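Local coordinates for protein EvdMO1 (Micromonospora carbonacea, PDB 5T39) that is the methyltransferase domain of a bifunctional methyltransferase-oxidase of everninomicin biosynthesis, and probably transfers methyl groups from S-adenosylmethionine, at residues 187-192 with 212-217. Numbering follows the deposited sequence.
Sequences ETLDGY and DVRWLD
The guanidinium of Arg214 carries the methyl CD2 of Leu189 on one face, over its centre and 3.4 Å from CZ, while a water lies in its plane at the edge. Both residues belong to the outermost strands, 187-189 and 212-216, of a three-stranded antiparallel sheet that accompanies the Rossmann-like fold of this methyltransferase; strand 192-198 runs between them, and the two side chains reach across it, meeting at about a right angle. Leucine suits its place because one methyl of its fork can sit over the guanidinium face, leaving the N-H groups at the rim to polar partners. The CB of Leu189 already points toward the other strand, and a chi1 of -174° sets CG opposite the backbone N, placing CD2 above the group. Arg214, extended from CG to NE, is long enough to span the gap. A type I' turn, closed by Tyr192 N to Leu189 O (2.9 Å), joins strands 187-189 and 192-198; Gly191, lacking a side chain, readily takes its positive phi. Tyr192 packs CB on Leu216 CD2 at 4.0 Å, stacks its ring on Trp160, which Leu216 also touches, and bonds Asn227 through its hydroxyl. Arg214 NH1 is held by the carbonyl of Arg157, which, together with the water, should restrain turning of the group. The opposite charges of Glu187 and Arg214 are joined indirectly: the water accepts from Arg214 NE at 2.8 Å and donates to Glu187 OE2 at 2.7 Å.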
ATOM      1  N   GLU A 187      10.074 -23.469   1.886  1.00 13.63           N
ATOM      2  CA  GLU A 187       9.475 -24.169   0.768  1.00 13.81           C
ATOM      3  C   GLU A 187       9.897 -23.496  -0.524  1.00 11.69           C
ATOM      4  O   GLU A 187      10.565 -22.462  -0.518  1.00 11.46           O
ATOM      5  CB  GLU A 187       7.958 -24.189   0.921  1.00 16.88           C
ATOM      6  CG  GLU A 187       7.456 -25.077   2.045  1.00 21.90           C
ATOM      7  CD  GLU A 187       6.047 -24.720   2.460  1.00 26.24           C
ATOM      8  OE1 GLU A 187       5.782 -24.668   3.677  1.00 28.18           O
ATOM      9  OE2 GLU A 187       5.206 -24.466   1.570  1.00 29.05           O
ATOM     10  N   THR A 188       9.484 -24.076  -1.644  1.00 11.65           N
ATOM     11  CA  THR A 188       9.838 -23.558  -2.955  1.00 10.95           C
ATOM     12  C   THR A 188       8.581 -23.521  -3.811  1.00 10.29           C
ATOM     13  O   THR A 188       7.864 -24.522  -3.900  1.00 11.10           O
ATOM     14  CB  THR A 188      10.919 -24.427  -3.620  1.00 12.25           C
ATOM     15  OG1 THR A 188      12.079 -24.496  -2.782  1.00 13.39           O
ATOM     16  CG2 THR A 188      11.330 -23.864  -4.961  1.00 12.49           C
ATOM     17  N   LEU A 189       8.301 -22.366  -4.413  1.00  9.62           N
ATOM     18  CA  LEU A 189       7.166 -22.226  -5.313  1.00  9.35           C
ATOM     19  C   LEU A 189       7.584 -21.282  -6.429  1.00  8.70           C
ATOM     20  O   LEU A 189       8.139 -20.212  -6.164  1.00  8.77           O
ATOM     21  CB  LEU A 189       5.923 -21.718  -4.573  1.00  9.58           C
ATOM     22  CG  LEU A 189       4.629 -21.674  -5.385  1.00  9.84           C
ATOM     23  CD1 LEU A 189       4.252 -23.039  -5.935  1.00 10.70           C
ATOM     24  CD2 LEU A 189       3.489 -21.107  -4.535  1.00 10.51           C
ATOM     25  N   ASP A 190       7.347 -21.685  -7.677  1.00  9.32           N
ATOM     26  CA  ASP A 190       7.866 -20.957  -8.841  1.00  9.88           C
ATOM     27  C   ASP A 190       9.350 -20.636  -8.678  1.00  9.29           C
ATOM     28  O   ASP A 190       9.826 -19.572  -9.069  1.00  9.71           O
ATOM     29  CB  ASP A 190       7.069 -19.697  -9.181  1.00 10.48           C
ATOM     30  CG  ASP A 190       7.505 -19.086 -10.518  1.00 11.01           C
ATOM     31  OD1 ASP A 190       8.036 -19.847 -11.365  1.00 11.93           O
ATOM     32  OD2 ASP A 190       7.342 -17.861 -10.704  1.00 12.52           O
ATOM     33  N   GLY A 191      10.093 -21.583  -8.107  1.00  9.41           N
ATOM     34  CA  GLY A 191      11.514 -21.411  -7.923  1.00 10.22           C
ATOM     35  C   GLY A 191      11.931 -20.436  -6.843  1.00 10.44           C
ATOM     36  O   GLY A 191      13.135 -20.254  -6.639  1.00 13.71           O
ATOM     37  N   TYR A 192      10.995 -19.811  -6.142  1.00  9.51           N
ATOM     38  CA  TYR A 192      11.292 -18.871  -5.077  1.00  9.18           C
ATOM     39  C   TYR A 192      11.247 -19.583  -3.735  1.00  9.40           C
ATOM     40  O   TYR A 192      10.429 -20.486  -3.522  1.00 10.61           O
ATOM     41  CB  TYR A 192      10.269 -17.735  -5.078  1.00  9.13           C
ATOM     42  CG  TYR A 192      10.277 -16.921  -6.350  1.00  9.05           C
ATOM     43  CD1 TYR A 192      11.363 -16.123  -6.684  1.00 10.20           C
ATOM     44  CD2 TYR A 192       9.195 -16.944  -7.218  1.00  8.90           C
ATOM     45  CE1 TYR A 192      11.367 -15.380  -7.848  1.00 10.73           C
ATOM     46  CE2 TYR A 192       9.193 -16.198  -8.380  1.00  9.35           C
ATOM     47  CZ  TYR A 192      10.290 -15.424  -8.681  1.00  9.75           C
ATOM     48  OH  TYR A 192      10.331 -14.661  -9.825  1.00 10.96           O
ATOM     49  N   ASP A 212      -3.824 -17.676   4.006  1.00  9.92           N
ATOM     50  CA  ASP A 212      -2.386 -17.856   4.084  1.00  9.52           C
ATOM     51  C   ASP A 212      -1.673 -16.736   3.338  1.00  9.65           C
ATOM     52  O   ASP A 212      -2.271 -15.988   2.551  1.00 10.27           O
ATOM     53  CB  ASP A 212      -1.966 -19.226   3.515  1.00 10.37           C
ATOM     54  CG  ASP A 212      -2.491 -19.506   2.099  1.00 10.90           C
ATOM     55  OD1 ASP A 212      -1.828 -20.301   1.384  1.00 12.39           O
ATOM     56  OD2 ASP A 212      -3.560 -18.997   1.703  1.00 11.51           O
ATOM     57  N   VAL A 213      -0.374 -16.625   3.620  1.00  9.07           N
ATOM     58  CA  VAL A 213       0.526 -15.709   2.935  1.00  9.10           C
ATOM     59  C   VAL A 213       1.846 -16.432   2.702  1.00  8.47           C
ATOM     60  O   VAL A 213       2.140 -17.448   3.330  1.00  9.26           O
ATOM     61  CB  VAL A 213       0.773 -14.410   3.744  1.00  9.70           C
ATOM     62  CG1 VAL A 213      -0.517 -13.685   3.994  1.00 10.71           C
ATOM     63  CG2 VAL A 213       1.489 -14.688   5.064  1.00 10.95           C
ATOM     64  N   ARG A 214       2.665 -15.874   1.808  1.00  8.38           N
ATOM     65  CA  ARG A 214       4.037 -16.340   1.655  1.00  8.62           C
ATOM     66  C   ARG A 214       4.982 -15.160   1.750  1.00  8.62           C
ATOM     67  O   ARG A 214       4.836 -14.182   1.010  1.00  9.92           O
ATOM     68  CB  ARG A 214       4.268 -17.071   0.336  1.00  8.72           C
ATOM     69  CG  ARG A 214       3.563 -18.398   0.283  1.00  9.28           C
ATOM     70  CD  ARG A 214       3.874 -19.156  -0.987  1.00  9.84           C
ATOM     71  NE  ARG A 214       3.219 -20.460  -1.057  1.00 10.96           N
ATOM     72  CZ  ARG A 214       1.986 -20.657  -1.491  1.00 11.26           C
ATOM     73  NH1 ARG A 214       1.233 -19.642  -1.866  1.00 11.85           N
ATOM     74  NH2 ARG A 214       1.485 -21.885  -1.520  1.00 12.64           N
ATOM     75  N   TRP A 215       5.939 -15.255   2.658  1.00  9.02           N
ATOM     76  CA  TRP A 215       7.048 -14.319   2.719  1.00  9.69           C
ATOM     77  C   TRP A 215       8.199 -14.876   1.895  1.00  9.64           C
ATOM     78  O   TRP A 215       8.350 -16.086   1.758  1.00 10.69           O
ATOM     79  CB  TRP A 215       7.524 -14.126   4.157  1.00 11.30           C
ATOM     80  CG  TRP A 215       6.604 -13.401   5.082  1.00 12.18           C
ATOM     81  CD1 TRP A 215       5.243 -13.432   5.112  1.00 13.94           C
ATOM     82  CD2 TRP A 215       7.008 -12.535   6.141  1.00 11.40           C
ATOM     83  NE1 TRP A 215       4.774 -12.635   6.134  1.00 14.09           N
ATOM     84  CE2 TRP A 215       5.844 -12.074   6.778  1.00 12.49           C
ATOM     85  CE3 TRP A 215       8.248 -12.110   6.615  1.00 10.94           C
ATOM     86  CZ2 TRP A 215       5.885 -11.198   7.862  1.00 12.85           C
ATOM     87  CZ3 TRP A 215       8.288 -11.261   7.688  1.00 12.03           C
ATOM     88  CH2 TRP A 215       7.116 -10.810   8.302  1.00 12.79           C
ATOM     89  N   LEU A 216       9.029 -13.986   1.368  1.00  9.75           N
ATOM     90  CA  LEU A 216      10.209 -14.344   0.591  1.00 10.21           C
ATOM     91  C   LEU A 216      11.466 -14.177   1.434  1.00 10.04           C
ATOM     92  O   LEU A 216      11.518 -13.319   2.316  1.00 10.92           O
ATOM     93  CB  LEU A 216      10.307 -13.442  -0.638  1.00 10.50           C
ATOM     94  CG  LEU A 216       9.171 -13.655  -1.646  1.00 11.14           C
ATOM     95  CD1 LEU A 216       9.076 -12.520  -2.633  1.00 12.34           C
ATOM     96  CD2 LEU A 216       9.348 -14.941  -2.407  1.00 14.15           C
ATOM     97  N   ASP A 217      12.493 -14.988   1.150  1.00 10.22           N
ATOM     98  CA  ASP A 217      13.822 -14.621   1.631  1.00 10.55           C
ATOM     99  C   ASP A 217      14.381 -13.494   0.762  1.00 10.00           C
ATOM    100  O   ASP A 217      13.778 -13.094  -0.232  1.00  9.79           O
ATOM    101  CB  ASP A 217      14.752 -15.836   1.772  1.00 11.69           C
ATOM    102  CG  ASP A 217      15.147 -16.484   0.457  1.00 12.12           C
ATOM    103  OD1 ASP A 217      14.723 -16.021  -0.621  1.00 12.15           O
ATOM    104  OD2 ASP A 217      15.901 -17.494   0.521  1.00 14.01           O
TER
HETATM  105  O   HOH W   1       4.483 -22.923  -0.486  1.00 17.39           O